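Interpain A (Prevotella intermedia, PDB 3BB7) probably cleaves proteins as a C10-family cysteine peptidase, made as a zymogen; this fragment holds the propeptide and the protease domain. Local coordinates at residues 16-21 and 33-38; 55-60 and 297-302. The protein carries 1 engineered substitution. All blocks are in the same frame, centred on the assembly; numbering follows the deposited sequence.

Interaction 1: residues 16-21 and 33-38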
ATOM      1  N   PHE A  16      13.084  17.276  -4.309  1.00 13.58           N
ATOM      2  CA  PHE A  16      13.993  18.196  -3.645  1.00 14.22           C
ATOM      3  C   PHE A  16      14.217  17.736  -2.214  1.00 13.89           C
ATOM      4  O   PHE A  16      13.248  17.497  -1.495  1.00 13.33           O
ATOM      5  CB  PHE A  16      13.366  19.584  -3.539  1.00 14.99           C
ATOM      6  CG  PHE A  16      13.418  20.410  -4.802  1.00 15.51           C
ATOM      7  CD1 PHE A  16      12.287  20.544  -5.596  1.00 16.86           C
ATOM      8  CD2 PHE A  16      14.557  21.129  -5.152  1.00 16.79           C
ATOM      9  CE1 PHE A  16      12.303  21.343  -6.749  1.00 17.82           C
ATOM     10  CE2 PHE A  16      14.572  21.928  -6.314  1.00 18.30           C
ATOM     11  CZ  PHE A  16      13.449  22.027  -7.101  1.00 16.68           C
ATOM     12  N   GLY A  17      15.471  17.697  -1.773  1.00 12.46           N
ATOM     13  CA  GLY A  17      15.741  17.461  -0.373  1.00 12.41           C
ATOM     14  C   GLY A  17      15.583  18.737   0.422  1.00 10.76           C
ATOM     15  O   GLY A  17      15.892  19.828  -0.057  1.00 12.41           O
ATOM     16  N   TYR A  18      15.136  18.578   1.669  1.00 10.67           N
ATOM     17  CA  TYR A  18      15.050  19.670   2.602  1.00 10.81           C
ATOM     18  C   TYR A  18      16.300  19.711   3.469  1.00 10.90           C
ATOM     19  O   TYR A  18      16.739  18.682   3.987  1.00 10.45           O
ATOM     20  CB  TYR A  18      13.865  19.412   3.518  1.00 10.54           C
ATOM     21  CG  TYR A  18      12.473  19.603   2.928  1.00 10.68           C
ATOM     22  CD1 TYR A  18      12.225  20.510   1.907  1.00 11.80           C
ATOM     23  CD2 TYR A  18      11.393  18.940   3.482  1.00 10.22           C
ATOM     24  CE1 TYR A  18      10.925  20.692   1.403  1.00  9.75           C
ATOM     25  CE2 TYR A  18      10.097  19.123   2.998  1.00 10.35           C
ATOM     26  CZ  TYR A  18       9.879  20.024   1.978  1.00  8.92           C
ATOM     27  OH  TYR A  18       8.584  20.224   1.546  1.00 11.53           O
ATOM     28  N   THR A  19      16.820  20.904   3.688  1.00 10.90           N
ATOM     29  CA  THR A  19      17.953  21.033   4.610  1.00 12.10           C
ATOM     30  C   THR A  19      17.625  20.672   6.071  1.00 12.13           C
ATOM     31  O   THR A  19      18.547  20.326   6.804  1.00 11.21           O
ATOM     32  CB  THR A  19      18.626  22.408   4.555  1.00 12.01           C
ATOM     33  OG1 THR A  19      17.667  23.412   4.891  1.00 14.04           O
ATOM     34  CG2 THR A  19      19.243  22.725   3.160  1.00 12.52           C
ATOM     35  N   ASP A  20      16.355  20.745   6.508  1.00 12.79           N
ATOM     36  CA  ASP A  20      16.023  20.270   7.868  1.00 14.45           C
ATOM     37  C   ASP A  20      15.838  18.762   7.907  1.00 14.63           C
ATOM     38  O   ASP A  20      15.655  18.172   8.977  1.00 14.61           O
ATOM     39  CB  ASP A  20      14.751  20.949   8.431  1.00 16.96           C
ATOM     40  CG  ASP A  20      15.004  22.368   8.927  1.00 20.56           C
ATOM     41  OD1 ASP A  20      14.025  23.127   9.075  1.00 25.24           O
ATOM     42  OD2 ASP A  20      16.163  22.725   9.187  1.00 24.74           O
ATOM     43  N   GLY A  21      15.925  18.119   6.743  1.00 13.40           N
ATOM     44  CA  GLY A  21      15.671  16.695   6.640  1.00 13.14           C
ATOM     45  C   GLY A  21      14.337  16.489   5.943  1.00 12.80           C
ATOM     46  O   GLY A  21      13.441  17.350   6.030  1.00 13.11           O
ATOM     47  N   PRO A  33      -1.037  21.401  -9.089  1.00 12.70           N
ATOM     48  CA  PRO A  33      -0.600  21.967  -7.806  1.00 12.74           C
ATOM     49  C   PRO A  33       0.892  21.722  -7.640  1.00 12.47           C
ATOM     50  O   PRO A  33       1.397  20.687  -8.092  1.00 12.78           O
ATOM     51  CB  PRO A  33      -1.375  21.159  -6.771  1.00 12.82           C
ATOM     52  CG  PRO A  33      -1.736  19.892  -7.464  1.00 13.53           C
ATOM     53  CD  PRO A  33      -1.881  20.199  -8.922  1.00 13.16           C
ATOM     54  N   GLU A  34       1.597  22.656  -7.000  1.00 11.92           N
ATOM     55  CA  GLU A  34       3.040  22.569  -6.918  1.00 12.83           C
ATOM     56  C   GLU A  34       3.490  21.380  -6.054  1.00 12.20           C
ATOM     57  O   GLU A  34       4.302  20.576  -6.470  1.00 13.38           O
ATOM     58  CB  GLU A  34       3.589  23.855  -6.338  1.00 12.17           C
ATOM     59  CG  GLU A  34       5.106  23.907  -6.403  1.00 12.20           C
ATOM     60  CD  GLU A  34       5.708  25.204  -5.914  1.00 13.71           C
ATOM     61  OE1 GLU A  34       5.285  25.747  -4.855  1.00 15.91           O
ATOM     62  OE2 GLU A  34       6.651  25.659  -6.596  1.00 14.44           O
ATOM     63  N   LEU A  35       3.005  21.288  -4.829  1.00 12.09           N
ATOM     64  CA  LEU A  35       3.484  20.209  -3.980  1.00 12.17           C
ATOM     65  C   LEU A  35       2.672  18.947  -4.232  1.00 11.67           C
ATOM     66  O   LEU A  35       1.444  18.941  -4.036  1.00 11.20           O
ATOM     67  CB  LEU A  35       3.424  20.602  -2.509  1.00 12.08           C
ATOM     68  CG  LEU A  35       3.985  19.422  -1.703  1.00 14.67           C
ATOM     69  CD1 LEU A  35       5.316  19.707  -1.120  1.00 14.82           C
ATOM     70  CD2 LEU A  35       3.015  18.897  -0.686  1.00 19.05           C
ATOM     71  N   LEU A  36       3.365  17.886  -4.637  1.00 10.13           N
ATOM     72  CA  LEU A  36       2.712  16.588  -4.950  1.00 10.90           C
ATOM     73  C   LEU A  36       2.861  15.588  -3.813  1.00 11.07           C
ATOM     74  O   LEU A  36       2.026  14.700  -3.652  1.00 10.47           O
ATOM     75  CB  LEU A  36       3.297  16.004  -6.236  1.00 11.45           C
ATOM     76  CG  LEU A  36       3.245  16.959  -7.449  1.00 10.37           C
ATOM     77  CD1 LEU A  36       4.056  16.393  -8.596  1.00 12.12           C
ATOM     78  CD2 LEU A  36       1.796  17.144  -7.874  1.00 12.39           C
ATOM     79  N   GLY A  37       3.942  15.708  -3.047  1.00 10.31           N
ATOM     80  CA  GLY A  37       4.212  14.786  -1.955  1.00 10.88           C
ATOM     81  C   GLY A  37       5.275  15.321  -1.050  1.00 10.47           C
ATOM     82  O   GLY A  37       6.086  16.171  -1.435  1.00  9.71           O
ATOM     83  N   VAL A  38       5.284  14.830   0.167  1.00 11.19           N
ATOM     84  CA  VAL A  38       6.223  15.322   1.170  1.00 12.07           C
ATOM     85  C   VAL A  38       6.487  14.247   2.203  1.00 12.88           C
ATOM     86  O   VAL A  38       5.572  13.588   2.635  1.00 12.32           O
ATOM     87  CB  VAL A  38       5.750  16.664   1.834  1.00 12.07           C
ATOM     88  CG1 VAL A  38       4.351  16.547   2.457  1.00 13.24           C
ATOM     89  CG2 VAL A  38       6.814  17.223   2.842  1.00 12.68           C
TER

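Interaction 2: residues 55-60 and 297-302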
ATOM      1  N   LEU A  55       4.857   7.698  -9.027  1.00 11.57           N
ATOM      2  CA  LEU A  55       5.565   8.660  -9.868  1.00 11.79           C
ATOM      3  C   LEU A  55       5.119   8.568 -11.332  1.00 11.73           C
ATOM      4  O   LEU A  55       4.966   9.598 -12.011  1.00 11.34           O
ATOM      5  CB  LEU A  55       7.079   8.459  -9.773  1.00 11.77           C
ATOM      6  CG  LEU A  55       7.727   8.828  -8.432  1.00 12.45           C
ATOM      7  CD1 LEU A  55       9.209   8.401  -8.448  1.00 13.23           C
ATOM      8  CD2 LEU A  55       7.618  10.314  -8.108  1.00 12.16           C
ATOM      9  N   LYS A  56       4.952   7.349 -11.831  1.00 12.43           N
ATOM     10  CA  LYS A  56       4.493   7.158 -13.228  1.00 13.59           C
ATOM     11  C   LYS A  56       3.069   7.709 -13.434  1.00 12.39           C
ATOM     12  O   LYS A  56       2.787   8.381 -14.437  1.00 12.38           O
ATOM     13  CB  LYS A  56       4.575   5.675 -13.609  1.00 14.96           C
ATOM     14  CG  LYS A  56       6.024   5.170 -13.745  1.00 19.49           C
ATOM     15  CD  LYS A  56       6.082   3.782 -14.360  1.00 25.56           C
ATOM     16  CE  LYS A  56       7.461   3.519 -14.977  1.00 29.55           C
ATOM     17  NZ  LYS A  56       7.485   2.325 -15.900  1.00 31.94           N
ATOM     18  N   ALA A  57       2.194   7.456 -12.467  1.00 12.10           N
ATOM     19  CA  ALA A  57       0.818   7.966 -12.480  1.00 10.98           C
ATOM     20  C   ALA A  57       0.784   9.513 -12.410  1.00 11.38           C
ATOM     21  O   ALA A  57       0.029  10.156 -13.152  1.00 11.29           O
ATOM     22  CB  ALA A  57       0.046   7.363 -11.309  1.00 11.52           C
ATOM     23  N   ILE A  58       1.640  10.099 -11.576  1.00 11.32           N
ATOM     24  CA  ILE A  58       1.765  11.567 -11.517  1.00 12.51           C
ATOM     25  C   ILE A  58       2.198  12.130 -12.864  1.00 11.88           C
ATOM     26  O   ILE A  58       1.579  13.065 -13.394  1.00 11.62           O
ATOM     27  CB  ILE A  58       2.762  11.943 -10.389  1.00 12.01           C
ATOM     28  CG1 ILE A  58       2.135  11.722  -8.998  1.00 13.65           C
ATOM     29  CG2 ILE A  58       3.306  13.369 -10.540  1.00 12.67           C
ATOM     30  CD1 ILE A  58       1.049  12.733  -8.577  1.00 11.53           C
ATOM     31  N   ASP A  59       3.261  11.565 -13.422  1.00 11.46           N
ATOM     32  CA  ASP A  59       3.740  11.994 -14.741  1.00 12.72           C
ATOM     33  C   ASP A  59       2.614  11.916 -15.785  1.00 11.78           C
ATOM     34  O   ASP A  59       2.419  12.867 -16.539  1.00 12.60           O
ATOM     35  CB  ASP A  59       4.967  11.168 -15.158  1.00 13.09           C
ATOM     36  CG  ASP A  59       5.447  11.521 -16.538  1.00 16.47           C
ATOM     37  OD1 ASP A  59       5.043  10.812 -17.482  1.00 19.86           O
ATOM     38  OD2 ASP A  59       6.198  12.520 -16.674  1.00 20.61           O
ATOM     39  N   GLU A  60       1.847  10.809 -15.791  1.00 12.59           N
ATOM     40  CA  GLU A  60       0.747  10.608 -16.725  1.00 12.76           C
ATOM     41  C   GLU A  60      -0.327  11.677 -16.549  1.00 12.57           C
ATOM     42  O   GLU A  60      -0.794  12.275 -17.526  1.00 12.40           O
ATOM     43  CB  GLU A  60       0.160   9.219 -16.482  1.00 13.40           C
ATOM     44  CG  GLU A  60      -0.939   8.802 -17.429  1.00 16.30           C
ATOM     45  CD  GLU A  60      -1.452   7.425 -17.066  1.00 19.92           C
ATOM     46  OE1 GLU A  60      -1.058   6.428 -17.734  1.00 21.88           O
ATOM     47  OE2 GLU A  60      -2.229   7.342 -16.096  1.00 21.20           O
ATOM     48  N   ASP A 297      -5.804  12.701  -5.017  1.00 10.95           N
ATOM     49  CA  ASP A 297      -7.025  13.281  -5.585  1.00 12.86           C
ATOM     50  C   ASP A 297      -6.922  13.516  -7.089  1.00 12.77           C
ATOM     51  O   ASP A 297      -7.851  13.223  -7.847  1.00 14.17           O
ATOM     52  CB  ASP A 297      -7.444  14.571  -4.854  1.00 12.54           C
ATOM     53  CG  ASP A 297      -6.324  15.602  -4.721  1.00 13.53           C
ATOM     54  OD1 ASP A 297      -5.172  15.393  -5.176  1.00 13.71           O
ATOM     55  OD2 ASP A 297      -6.611  16.679  -4.139  1.00 15.12           O
ATOM     56  N   LEU A 298      -5.761  13.981  -7.523  1.00 12.13           N
ATOM     57  CA  LEU A 298      -5.545  14.303  -8.934  1.00 13.28           C
ATOM     58  C   LEU A 298      -5.289  13.079  -9.819  1.00 13.22           C
ATOM     59  O   LEU A 298      -5.099  13.232 -11.035  1.00 13.78           O
ATOM     60  CB  LEU A 298      -4.402  15.310  -9.069  1.00 13.52           C
ATOM     61  CG  LEU A 298      -3.160  15.182  -8.193  1.00 15.14           C
ATOM     62  CD1 LEU A 298      -2.500  13.830  -8.257  1.00 15.92           C
ATOM     63  CD2 LEU A 298      -2.146  16.283  -8.560  1.00 14.76           C
ATOM     64  N   LEU A 299      -5.296  11.874  -9.248  1.00 12.47           N
ATOM     65  CA  LEU A 299      -5.054  10.659 -10.075  1.00 12.08           C
ATOM     66  C   LEU A 299      -6.363  10.118 -10.685  1.00 11.94           C
ATOM     67  O   LEU A 299      -6.762   8.984 -10.412  1.00 12.34           O
ATOM     68  CB  LEU A 299      -4.309   9.558  -9.283  1.00 12.11           C
ATOM     69  CG  LEU A 299      -2.946  10.003  -8.714  1.00 10.97           C
ATOM     70  CD1 LEU A 299      -2.334   8.871  -7.946  1.00 12.32           C
ATOM     71  CD2 LEU A 299      -2.019  10.466  -9.810  1.00 11.67           C
ATOM     72  N   ASN A 300      -7.038  10.934 -11.504  1.00 12.13           N
ATOM     73  CA  ASN A 300      -8.288  10.466 -12.138  1.00 13.63           C
ATOM     74  C   ASN A 300      -7.950   9.303 -13.077  1.00 14.44           C
ATOM     75  O   ASN A 300      -6.979   9.380 -13.816  1.00 14.01           O
ATOM     76  CB  ASN A 300      -8.925  11.611 -12.946  1.00 14.25           C
ATOM     77  CG  ASN A 300     -10.241  11.220 -13.595  1.00 17.14           C
ATOM     78  OD1 ASN A 300     -11.297  11.201 -12.952  1.00 23.15           O
ATOM     79  ND2 ASN A 300     -10.180  10.879 -14.863  1.00 18.27           N
ATOM     80  N   PRO A 301      -8.705   8.205 -13.006  1.00 15.04           N
ATOM     81  CA  PRO A 301      -8.485   7.064 -13.893  1.00 17.14           C
ATOM     82  C   PRO A 301      -8.541   7.467 -15.356  1.00 19.95           C
ATOM     83  O   PRO A 301      -9.409   8.254 -15.743  1.00 21.33           O
ATOM     84  CB  PRO A 301      -9.660   6.124 -13.534  1.00 16.84           C
ATOM     85  CG  PRO A 301      -9.933   6.432 -12.144  1.00 16.14           C
ATOM     86  CD  PRO A 301      -9.732   7.919 -11.997  1.00 15.31           C
ATOM     87  N   GLY A 302      -7.616   6.958 -16.162  1.00 21.99           N
ATOM     88  CA  GLY A 302      -7.689   7.165 -17.634  1.00 25.47           C
ATOM     89  C   GLY A 302      -8.377   5.994 -18.320  1.00 27.17           C
ATOM     90  O   GLY A 302      -9.281   5.371 -17.730  1.00 27.95           O
TER

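Interaction 1: residues 16-21 and 33-38
The Tyr18 ring is met at its edge by the opposite segment: the Val38 methyl CG2 lies near the ring plane, 3.8 Å from Tyr18 CE2 and 3.7 Å from Tyr18 OH. Gly21 O, from the turn following the tyrosine, sits in plane at the same edge, but beside its inner end at CD2. At the outer end, Leu35 CD1 comes within 4.2 Å of Tyr18 OH, a marginal touch. The phenol and the valine side chain cross at about a right angle; with CG set opposite the carbonyl carbon (chi1 -73°), the ring reaches across strand 23-26 and brings CE2 and OH to the valine. Both segments lie in the propeptide part, the Spi-inhibitor family region, of a long antiparallel sheet that continues from strand 35-39 into strand 292-294 of the protease. Their own strands, 14-18 and 35-39, are not neighbours. Strand 23-26 runs between them, and the ring and Leu35 both touch its small Ala24, so the contact spans that strand over one face of the sheet. A classic beta bulge, in which Leu36 and Gly37 both face Val25, lets Leu35 and Val38 reach this face together although they are three residues apart, while Leu36 turns to helix 49-68. A type I turn from Tyr18 to Gly21, closed by Gly21 N to Tyr18 O at 2.9 Å, leads into strand 23-26. Gly21 ends it at a positive phi of 107°, readily open to glycine.

Interaction 2: residues 55-60 and 297-302
Close to the predicted active site, propeptide helix 49-68 packs against the loop joining strands 292-294 and 312-315; the Ala57 side chain lies about 7 Å from that of His267, the predicted proton acceptor. Leu299 supplies the central contact. Its CD2 methyl rests on the helix backbone, 3.9 Å from Ala57 O, and lies 4.0 Å from Ala57 CB. The same methyl also meets the end of Ile58, with CD2 of Leu299 4.0 Å from Ile58 CD1. Ile58 holds CG1 opposite its carbonyl carbon (chi1 -73°), and CD1 at the end of that branch reaches the loop. There it also meets Leu298, CD1 to CD1 at 3.7 Å, the two side chains passing at a slant, so one isoleucine methyl touches both leucines. Leu299 is the centre of an inverse gamma turn, with a weak bond from Asn300 N to Leu298 O at 3.0 Å. Trp53, Trp54 and Val61 of the helix add to the packing round Leu299, while both carboxylate oxygens of Glu60 take backbone N-H groups, from Phe307 and Thr308, farther along the loop. Between the segments themselves the contact is methyl against methyl and methyl against backbone, implying that burial and fit of shape hold it, with directional bonding left to the flanking polar groups.

How the interactions relate
From the N terminus, interaction 1 comes first: residues 16-21 and 33-38 close a short loop of eleven residues that contains strand 23-26. Interaction 2 then opens on helix 49-68, which follows strand 35-39, and closes at 297-302 after 236 further residues. The two loops therefore lie in series, neither nested nor crossed. Interaction 1 joins strands within the propeptide, whereas interaction 2 brings the propeptide helix to a loop late in the chain. Though their centres are 19 Å apart, they touch: Leu36 CD1 packs on Ile58 CG2 at 3.7 Å, and Pro33 CG on Leu298 CD2 at 3.8 Å, linking sheet, helix and loop.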